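Choline dehydrogenase and related flavoproteins (Aspergillus oryzae, PDB 3Q9T) is a formate oxidase of the glucose-methanol-choline oxidoreductase family, carrying 8-formyl-FAD at its catalytic site and probably oxidising formate there. Local coordinates at residues R24-P29 and K218-I223; A258-I263 and A571-L576; T293-R298 and K519-G524. One frame throughout, in Å; residues are numbered along the deposited sequence. Where two conformers were deposited one is given.

Interaction 1. Residues R24-P29 and K218-I223; sequences RLAENP and KPNITI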
loop_
_atom_site.group_PDB
_atom_site.type_symbol
_atom_site.label_atom_id
_atom_site.label_comp_id
_atom_site.label_asym_id
_atom_site.label_seq_id
_atom_site.Cartn_x
_atom_site.Cartn_y
_atom_site.Cartn_z
ATOM N N ARG A 24 -26.250 0.922 31.487
ATOM C CA ARG A 24 -26.784 -0.132 32.331
ATOM C C ARG A 24 -26.386 0.090 33.782
ATOM O O ARG A 24 -27.207 -0.054 34.697
ATOM C CB ARG A 24 -26.308 -1.498 31.846
ATOM C CG ARG A 24 -26.912 -1.907 30.506
ATOM C CD ARG A 24 -28.439 -1.962 30.555
ATOM N NE ARG A 24 -28.977 -2.593 29.349
ATOM C CZ ARG A 24 -30.253 -2.550 28.966
ATOM N NH1 ARG A 24 -31.157 -1.918 29.704
ATOM N NH2 ARG A 24 -30.624 -3.157 27.845
ATOM N N LEU A 25 -25.129 0.464 33.998
ATOM C CA LEU A 25 -24.668 0.727 35.350
ATOM C C LEU A 25 -25.425 1.915 35.949
ATOM O O LEU A 25 -25.690 1.944 37.155
ATOM C CB LEU A 25 -23.153 0.937 35.394
ATOM C CG LEU A 25 -22.318 -0.336 35.227
ATOM C CD1 LEU A 25 -20.846 -0.019 35.320
ATOM C CD2 LEU A 25 -22.695 -1.381 36.266
ATOM N N ALA A 26 -25.806 2.862 35.093
ATOM C CA ALA A 26 -26.557 4.042 35.512
ATOM C C ALA A 26 -28.033 3.769 35.847
ATOM O O ALA A 26 -28.729 4.663 36.324
ATOM C CB ALA A 26 -26.459 5.140 34.441
ATOM N N GLU A 27 -28.522 2.558 35.584
ATOM C CA GLU A 27 -29.935 2.267 35.859
ATOM C C GLU A 27 -30.296 2.392 37.351
ATOM O O GLU A 27 -31.460 2.609 37.698
ATOM C CB GLU A 27 -30.353 0.911 35.288
ATOM C CG GLU A 27 -30.601 0.934 33.788
ATOM C CD GLU A 27 -30.641 -0.464 33.173
ATOM O OE1 GLU A 27 -30.151 -1.412 33.816
ATOM O OE2 GLU A 27 -31.139 -0.613 32.034
ATOM N N ASN A 28 -29.308 2.247 38.229
ATOM C CA ASN A 28 -29.478 2.713 39.603
ATOM C C ASN A 28 -29.130 4.184 39.620
ATOM O O ASN A 28 -27.962 4.550 39.486
ATOM C CB ASN A 28 -28.583 1.974 40.593
ATOM C CG ASN A 28 -28.745 2.505 42.016
ATOM O OD1 ASN A 28 -29.323 3.568 42.233
ATOM N ND2 ASN A 28 -28.245 1.768 42.976
ATOM N N PRO A 29 -30.149 5.038 39.744
ATOM C CA PRO A 29 -29.976 6.488 39.574
ATOM C C PRO A 29 -28.966 7.059 40.576
ATOM O O PRO A 29 -28.458 8.159 40.380
ATOM C CB PRO A 29 -31.377 7.042 39.841
ATOM C CG PRO A 29 -32.056 5.980 40.660
ATOM C CD PRO A 29 -31.520 4.681 40.142
ATOM N N LYS A 218 -29.760 10.817 31.611
ATOM C CA LYS A 218 -29.416 10.160 32.866
ATOM C C LYS A 218 -28.412 11.023 33.618
ATOM O O LYS A 218 -27.230 11.045 33.301
ATOM C CB LYS A 218 -28.910 8.745 32.608
ATOM C CG LYS A 218 -29.948 7.905 31.891
ATOM C CD LYS A 218 -29.405 6.581 31.426
ATOM C CE LYS A 218 -30.434 5.876 30.554
ATOM N NZ LYS A 218 -30.050 4.463 30.284
ATOM N N PRO A 219 -28.904 11.770 34.609
ATOM C CA PRO A 219 -28.107 12.811 35.256
ATOM C C PRO A 219 -27.031 12.240 36.156
ATOM O O PRO A 219 -26.205 12.999 36.645
ATOM C CB PRO A 219 -29.139 13.578 36.084
ATOM C CG PRO A 219 -30.215 12.583 36.364
ATOM C CD PRO A 219 -30.271 11.686 35.154
ATOM N N ASN A 220 -27.039 10.933 36.385
ATOM C CA ASN A 220 -25.944 10.309 37.117
ATOM C C ASN A 220 -24.765 9.943 36.200
ATOM O O ASN A 220 -23.704 9.514 36.666
ATOM C CB ASN A 220 -26.418 9.100 37.945
ATOM C CG ASN A 220 -27.261 8.126 37.138
ATOM O OD1 ASN A 220 -27.947 8.522 36.201
ATOM N ND2 ASN A 220 -27.227 6.843 37.516
ATOM N N ILE A 221 -24.948 10.118 34.897
ATOM C CA ILE A 221 -23.842 9.937 33.963
ATOM C C ILE A 221 -23.222 11.273 33.624
ATOM O O ILE A 221 -23.900 12.158 33.106
ATOM C CB ILE A 221 -24.278 9.268 32.639
ATOM C CG1 ILE A 221 -24.917 7.905 32.917
ATOM C CG2 ILE A 221 -23.077 9.133 31.716
ATOM C CD1 ILE A 221 -25.367 7.152 31.681
ATOM N N THR A 222 -21.940 11.429 33.937
ATOM C CA THR A 222 -21.211 12.606 33.485
ATOM C C THR A 222 -20.531 12.279 32.161
ATOM O O THR A 222 -19.757 11.321 32.056
ATOM C CB THR A 222 -20.176 13.119 34.525
ATOM O OG1 THR A 222 -20.850 13.485 35.736
ATOM C CG2 THR A 222 -19.440 14.351 33.994
ATOM N N ILE A 223 -20.845 13.053 31.131
ATOM C CA ILE A 223 -20.174 12.835 29.863
ATOM C C ILE A 223 -19.134 13.905 29.527
ATOM O O ILE A 223 -19.459 15.078 29.326
ATOM C CB ILE A 223 -21.159 12.626 28.707
ATOM C CG1 ILE A 223 -22.119 11.485 29.059
ATOM C CG2 ILE A 223 -20.389 12.273 27.448
ATOM C CD1 ILE A 223 -23.330 11.373 28.149
#

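Interaction 2. Residues A258-I263 and A571-L576; sequences ADREVI and AEHKDL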
loop_
_atom_site.group_PDB
_atom_site.type_symbol
_atom_site.label_atom_id
_atom_site.label_comp_id
_atom_site.label_asym_id
_atom_site.label_seq_id
_atom_site.Cartn_x
_atom_site.Cartn_y
_atom_site.Cartn_z
ATOM N N ALA A 258 -12.033 6.228 39.692
ATOM C CA ALA A 258 -13.173 5.352 39.866
ATOM C C ALA A 258 -13.103 4.777 41.262
ATOM O O ALA A 258 -12.078 4.234 41.665
ATOM C CB ALA A 258 -13.175 4.230 38.820
ATOM N N ASP A 259 -14.199 4.893 41.996
ATOM C CA ASP A 259 -14.262 4.316 43.332
ATOM C C ASP A 259 -14.598 2.828 43.322
ATOM O O ASP A 259 -14.245 2.106 44.242
ATOM C CB ASP A 259 -15.222 5.118 44.193
ATOM C CG ASP A 259 -14.707 6.510 44.439
ATOM O OD1 ASP A 259 -13.462 6.658 44.477
ATOM O OD2 ASP A 259 -15.520 7.447 44.555
ATOM N N ARG A 260 -15.241 2.362 42.259
ATOM C CA ARG A 260 -15.486 0.940 42.126
ATOM C C ARG A 260 -14.618 0.333 41.040
ATOM O O ARG A 260 -13.760 -0.491 41.322
ATOM C CB ARG A 260 -16.959 0.667 41.838
ATOM C CG ARG A 260 -17.890 1.153 42.946
ATOM C CD ARG A 260 -17.475 0.626 44.321
ATOM N NE ARG A 260 -18.362 1.139 45.359
ATOM C CZ ARG A 260 -19.319 0.434 45.952
ATOM N NH1 ARG A 260 -19.515 -0.848 45.642
ATOM N NH2 ARG A 260 -20.075 1.016 46.873
ATOM N N GLU A 261 -14.848 0.725 39.792
ATOM C CA GLU A 261 -14.159 0.073 38.688
ATOM C C GLU A 261 -13.997 0.957 37.474
ATOM O O GLU A 261 -14.820 1.823 37.196
ATOM C CB GLU A 261 -14.892 -1.202 38.272
ATOM C CG GLU A 261 -14.947 -2.287 39.344
ATOM C CD GLU A 261 -15.498 -3.584 38.793
ATOM O OE1 GLU A 261 -15.012 -4.024 37.730
ATOM O OE2 GLU A 261 -16.422 -4.159 39.410
ATOM N N VAL A 262 -12.910 0.722 36.752
ATOM C CA VAL A 262 -12.720 1.321 35.451
ATOM C C VAL A 262 -13.015 0.283 34.371
ATOM O O VAL A 262 -12.549 -0.865 34.434
ATOM C CB VAL A 262 -11.300 1.874 35.303
ATOM C CG1 VAL A 262 -10.997 2.202 33.844
ATOM C CG2 VAL A 262 -11.149 3.115 36.173
ATOM N N ILE A 263 -13.821 0.683 33.395
ATOM C CA ILE A 263 -14.080 -0.167 32.242
ATOM C C ILE A 263 -13.472 0.451 30.979
ATOM O O ILE A 263 -13.845 1.555 30.559
ATOM C CB ILE A 263 -15.578 -0.456 32.019
ATOM C CG1 ILE A 263 -16.248 -1.044 33.276
ATOM C CG2 ILE A 263 -15.732 -1.450 30.883
ATOM C CD1 ILE A 263 -16.583 -0.037 34.347
ATOM N N ALA A 571 -23.437 -7.873 39.558
ATOM C CA ALA A 571 -23.455 -9.038 40.428
ATOM C C ALA A 571 -22.372 -8.916 41.486
ATOM O O ALA A 571 -22.513 -9.416 42.606
ATOM C CB ALA A 571 -23.276 -10.316 39.624
ATOM N N GLU A 572 -21.283 -8.252 41.127
ATOM C CA GLU A 572 -20.177 -8.090 42.049
ATOM C C GLU A 572 -20.456 -7.043 43.123
ATOM O O GLU A 572 -20.117 -7.248 44.282
ATOM C CB GLU A 572 -18.904 -7.738 41.296
ATOM C CG GLU A 572 -17.763 -7.394 42.218
ATOM C CD GLU A 572 -16.441 -7.812 41.641
ATOM O OE1 GLU A 572 -15.410 -7.230 42.034
ATOM O OE2 GLU A 572 -16.446 -8.731 40.796
ATOM N N HIS A 573 -21.077 -5.930 42.745
ATOM C CA HIS A 573 -21.344 -4.856 43.704
ATOM C C HIS A 573 -22.754 -4.921 44.314
ATOM O O HIS A 573 -23.624 -4.078 44.048
ATOM C CB HIS A 573 -21.043 -3.500 43.070
ATOM C CG HIS A 573 -19.633 -3.383 42.592
ATOM N ND1 HIS A 573 -18.623 -2.869 43.375
ATOM C CD2 HIS A 573 -19.053 -3.759 41.427
ATOM C CE1 HIS A 573 -17.483 -2.922 42.708
ATOM N NE2 HIS A 573 -17.719 -3.453 41.522
ATOM N N LYS A 574 -22.951 -5.940 45.144
ATOM C CA LYS A 574 -24.229 -6.189 45.811
ATOM C C LYS A 574 -24.792 -4.940 46.469
ATOM O O LYS A 574 -25.983 -4.647 46.340
ATOM C CB LYS A 574 -24.066 -7.275 46.877
ATOM C CG LYS A 574 -24.456 -8.676 46.433
ATOM C CD LYS A 574 -23.691 -9.120 45.209
ATOM C CE LYS A 574 -23.814 -10.627 45.020
ATOM N NZ LYS A 574 -23.365 -11.355 46.248
ATOM N N ASP A 575 -23.940 -4.207 47.178
ATOM C CA ASP A 575 -24.408 -3.042 47.914
ATOM C C ASP A 575 -25.018 -1.978 46.990
ATOM O O ASP A 575 -25.781 -1.125 47.439
ATOM C CB ASP A 575 -23.289 -2.450 48.785
ATOM C CG ASP A 575 -22.212 -1.770 47.970
ATOM O OD1 ASP A 575 -21.711 -0.710 48.412
ATOM O OD2 ASP A 575 -21.871 -2.293 46.887
ATOM N N LEU A 576 -24.689 -2.032 45.700
ATOM C CA LEU A 576 -25.235 -1.050 44.759
ATOM C C LEU A 576 -26.378 -1.599 43.913
ATOM O O LEU A 576 -27.225 -0.837 43.468
ATOM C CB LEU A 576 -24.137 -0.466 43.844
ATOM C CG LEU A 576 -23.038 0.385 44.507
ATOM C CD1 LEU A 576 -22.072 0.943 43.469
ATOM C CD2 LEU A 576 -23.633 1.507 45.337
#

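Interaction 3. Residues T293-R298 and K519-G524; sequences TIVDSR and KNIDQG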
loop_
_atom_site.group_PDB
_atom_site.type_symbol
_atom_site.label_atom_id
_atom_site.label_comp_id
_atom_site.label_asym_id
_atom_site.label_seq_id
_atom_site.Cartn_x
_atom_site.Cartn_y
_atom_site.Cartn_z
ATOM N N THR A 293 7.099 -2.158 32.671
ATOM C CA THR A 293 6.154 -3.256 32.635
ATOM C C THR A 293 5.581 -3.439 34.015
ATOM O O THR A 293 6.309 -3.713 34.952
ATOM C CB THR A 293 6.824 -4.551 32.219
ATOM O OG1 THR A 293 7.426 -4.371 30.940
ATOM C CG2 THR A 293 5.798 -5.685 32.144
ATOM N N ILE A 294 4.274 -3.262 34.143
ATOM C CA ILE A 294 3.608 -3.553 35.398
ATOM C C ILE A 294 3.112 -4.990 35.366
ATOM O O ILE A 294 3.305 -5.738 36.315
ATOM C CB ILE A 294 2.455 -2.594 35.656
ATOM C CG1 ILE A 294 3.008 -1.178 35.868
ATOM C CG2 ILE A 294 1.652 -3.065 36.857
ATOM C CD1 ILE A 294 1.949 -0.120 35.955
ATOM N N VAL A 295 2.512 -5.383 34.247
ATOM C CA VAL A 295 2.104 -6.765 34.045
ATOM C C VAL A 295 2.575 -7.244 32.685
ATOM O O VAL A 295 2.225 -6.664 31.673
ATOM C CB VAL A 295 0.557 -6.910 34.113
ATOM C CG1 VAL A 295 0.123 -8.329 33.737
ATOM C CG2 VAL A 295 0.039 -6.523 35.493
ATOM N N ASP A 296 3.371 -8.303 32.652
ATOM C CA ASP A 296 3.773 -8.873 31.379
ATOM C C ASP A 296 2.596 -9.678 30.807
ATOM O O ASP A 296 2.396 -10.842 31.159
ATOM C CB ASP A 296 5.037 -9.732 31.531
ATOM C CG ASP A 296 5.538 -10.284 30.198
ATOM O OD1 ASP A 296 6.249 -11.310 30.196
ATOM O OD2 ASP A 296 5.221 -9.696 29.143
ATOM N N SER A 297 1.809 -9.031 29.945
ATOM C CA SER A 297 0.620 -9.637 29.360
ATOM C C SER A 297 0.851 -9.822 27.859
ATOM O O SER A 297 0.563 -8.933 27.052
ATOM C CB SER A 297 -0.599 -8.748 29.635
ATOM O OG SER A 297 -1.807 -9.419 29.332
ATOM N N ARG A 298 1.364 -10.990 27.495
ATOM C CA ARG A 298 1.822 -11.288 26.129
ATOM C C ARG A 298 0.772 -11.086 25.043
ATOM O O ARG A 298 1.103 -10.821 23.890
ATOM C CB ARG A 298 2.322 -12.735 26.027
ATOM C CG ARG A 298 3.416 -13.127 27.009
ATOM C CD ARG A 298 4.205 -14.339 26.484
ATOM N NE ARG A 298 3.800 -15.646 27.016
ATOM C CZ ARG A 298 2.558 -16.017 27.324
ATOM N NH1 ARG A 298 1.534 -15.198 27.167
ATOM N NH2 ARG A 298 2.338 -17.233 27.787
ATOM N N LYS A 519 -8.975 -17.802 30.088
ATOM C CA LYS A 519 -8.978 -18.393 31.421
ATOM C C LYS A 519 -7.772 -17.978 32.266
ATOM O O LYS A 519 -7.822 -18.071 33.483
ATOM C CB LYS A 519 -9.096 -19.918 31.337
ATOM C CG LYS A 519 -10.495 -20.366 30.903
ATOM C CD LYS A 519 -10.528 -21.830 30.520
ATOM C CE LYS A 519 -11.970 -22.324 30.395
ATOM N NZ LYS A 519 -12.025 -23.653 29.715
ATOM N N ASN A 520 -6.703 -17.517 31.625
ATOM C CA ASN A 520 -5.510 -17.076 32.344
ATOM C C ASN A 520 -4.652 -16.242 31.425
ATOM O O ASN A 520 -4.880 -16.211 30.219
ATOM C CB ASN A 520 -4.687 -18.274 32.813
ATOM C CG ASN A 520 -4.343 -19.193 31.678
ATOM O OD1 ASN A 520 -3.600 -18.824 30.757
ATOM N ND2 ASN A 520 -4.894 -20.397 31.716
ATOM N N ILE A 521 -3.629 -15.608 31.987
ATOM C CA ILE A 521 -2.849 -14.631 31.233
ATOM C C ILE A 521 -1.986 -15.255 30.144
ATOM O O ILE A 521 -1.469 -14.557 29.268
ATOM C CB ILE A 521 -2.005 -13.737 32.179
ATOM C CG1 ILE A 521 -1.655 -12.409 31.494
ATOM C CG2 ILE A 521 -0.769 -14.488 32.694
ATOM C CD1 ILE A 521 -1.057 -11.390 32.427
ATOM N N ASP A 522 -1.840 -16.575 30.179
ATOM C CA ASP A 522 -1.079 -17.260 29.137
ATOM C C ASP A 522 -1.935 -17.537 27.915
ATOM O O ASP A 522 -1.422 -17.901 26.852
ATOM C CB ASP A 522 -0.449 -18.551 29.665
ATOM C CG ASP A 522 0.777 -18.282 30.522
ATOM O OD1 ASP A 522 1.621 -17.468 30.105
ATOM O OD2 ASP A 522 0.891 -18.866 31.620
ATOM N N GLN A 523 -3.237 -17.335 28.062
ATOM C CA GLN A 523 -4.154 -17.569 26.964
ATOM C C GLN A 523 -4.695 -16.266 26.398
ATOM O O GLN A 523 -4.947 -16.166 25.201
ATOM C CB GLN A 523 -5.310 -18.464 27.416
ATOM C CG GLN A 523 -6.237 -18.892 26.297
ATOM C CD GLN A 523 -7.463 -19.622 26.812
ATOM O OE1 GLN A 523 -7.948 -19.340 27.911
ATOM N NE2 GLN A 523 -7.967 -20.573 26.026
ATOM N N GLY A 524 -4.884 -15.265 27.252
ATOM C CA GLY A 524 -5.523 -14.036 26.815
ATOM C C GLY A 524 -5.270 -12.899 27.781
ATOM O O GLY A 524 -4.447 -13.037 28.681
HETATM O O HOH W 1 -2.008 -11.768 27.891
HETATM O O HOH W 2 1.003 -13.254 28.974
#

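Interaction 1. Residues R24-P29 and K218-I223
In the Rossmann-type FAD-binding fold of this enzyme, the turn that follows helix 16-25 is fastened to the entry of edge strand 221-224 by Ala26 and Asn220. ND2 of Asn220 donates to the carbonyl O of Ala26 at 2.9 Å, and the bond is straight at the hydrogen, with an N-H...O angle of 170°. The acceptor lies in the plane of the Asn220 amide, whereas the donor arrives at the carbonyl from the flank, at a C=O...N angle of 114°. Asn220 reaches this spot because its CG sits between the backbone N and the carbonyl carbon (chi1 49°), which swings the amide across to the turn. Its CB rests 3.3 Å from the carbonyl O of Pro29. Beside the polar pair, the methyl of Ala26 packs on the end of Ile221, 3.5 Å from CG1 and hardly farther from CD1. Ile221 also leans on Ile35 of the adjacent strand 33-36. Outward from the turn, Arg24 NH1 meets OE2 of Glu27 in a 2.7 Å salt bridge, lying in the guanidinium plane; NE of Arg24 pairs with Glu563 and OE1 of Glu27 with Lys570, both of helix 555-572. ND2 of Asn220 also donates to the O of Val31, so one amide nitrogen satisfies the carbonyls of Ala26 and Val31, on either side of Pro29 in sequence, which probably fixes its rotation.

Interaction 2. Residues A258-I263 and A571-L576
The chain turns a corner at Asp259 and Arg260 at the approach to strand 261-264, and there it faces the C-terminal tail where it leaves helix 555-572, with the CA atoms of Arg260 and His573 8.4 Å apart. His573, the first residue past the helix to leave helical geometry, holds its ring between two side chains of 258-263. On one edge NE2 donates to OE2 of Glu261 at 2.6 Å, with the oxygen in the ring plane and using its anti lone pair; carboxylate and ring are turned 38° apart. At the ring's other nitrogen, ND1 accepts from NH1 of Arg260 at 3.2 Å, a less straight bond whose donor is tilted from the ring plane. With both nitrogens engaged, the rotation of the imidazole is fixed. The same NH1 goes on to OD2 of Asp575 at 3.0 Å, while NH2 takes OD1 at 2.8 Å: an end-on, two-pronged salt bridge on the syn lone pairs, guanidinium and carboxylate only 20° from coplanar. A bend at chi2 (-52°) turns the arginine chain alongside the histidine, with CD of Arg260 3.8 Å from ND1 of His573. Leu576 puts CD1 over the centre of one guanidinium face, 3.7 Å from CZ. OE2 of Glu261 stands 4.2 Å from OE1 of Glu572, two like charges that are probably eased by Arg539, bound to Glu261, and Lys531, bound to Glu572. Phe9 of strand 9-12, a neighbour of strand 261-264 in the parallel sheet, meets the His573 ring edge-to-face, and Glu261 also touches Ile569 of helix 555-572, so the tail is pinned where sheet and last helix come together.

Interaction 3. Residues T293-R298 and K519-G524
The guanidinium of Arg298 and the carboxylate of Asp522 meet with their planes 52° apart, and OD1 approaches the arginine obliquely, neither over a face nor at an edge. NH2 carries this salt bridge; its modelled separation from OD1, 2.4 Å, is too short to be taken literally, and Arg298 was deposited in two conformers, so the pair is doubtful in detail and probably reflects one of several positions of an exposed arginine. The apolar part of the contact is made by Ile521. This residue extends with CG1 anti to the backbone N (chi1 -157°), which sends CD1 across to CG1 of Val295 at 3.5 Å; the two side chains run at a slant to one another. The same CD1 lies 3.7 Å from the carbonyl O of Asp296, and CG1 of Ile521 lies 3.7 Å from OG of Ser297. Two waters bridge the segments. One donates to OG of Ser297 and to the carbonyl O of Gly524; the other accepts from the backbone N of Arg298 at 2.7 Å and donates to the carbonyl O of Ile521 at 2.8 Å. Within 519-524, the N of Lys519 donates to OE1 of Gln523 at 2.9 Å, which closes the turn from Lys519 to Gln523. Just beyond Arg298, His299 donates through NE2 to the O of Asp522. Val295 lies on the short strand 295-296, which pairs in parallel with strand 280-281, and the loop that covers it belongs to the connection between strands 506-507 and 538-540.

Interactions 1 and 2 are neighbours, their centres 13 Å apart, and both reach the five-stranded parallel sheet: interaction 1 at its edge strand 221-224, interaction 2 at strand 261-264. They touch directly, since ND2 of Asn28 probably donates to the O of Leu576 at 2.8 Å, which draws the C-terminal tail to the turn after helix 16-25. Interaction 3 lies apart, with its centre 23 Å from that of interaction 2 and 32 Å from that of interaction 1. Along the chain interaction 1 closes before the others open, and interaction 3 is nested inside the loop closed by interaction 2. Late segments thus return twice to the region between residues 258 and 298.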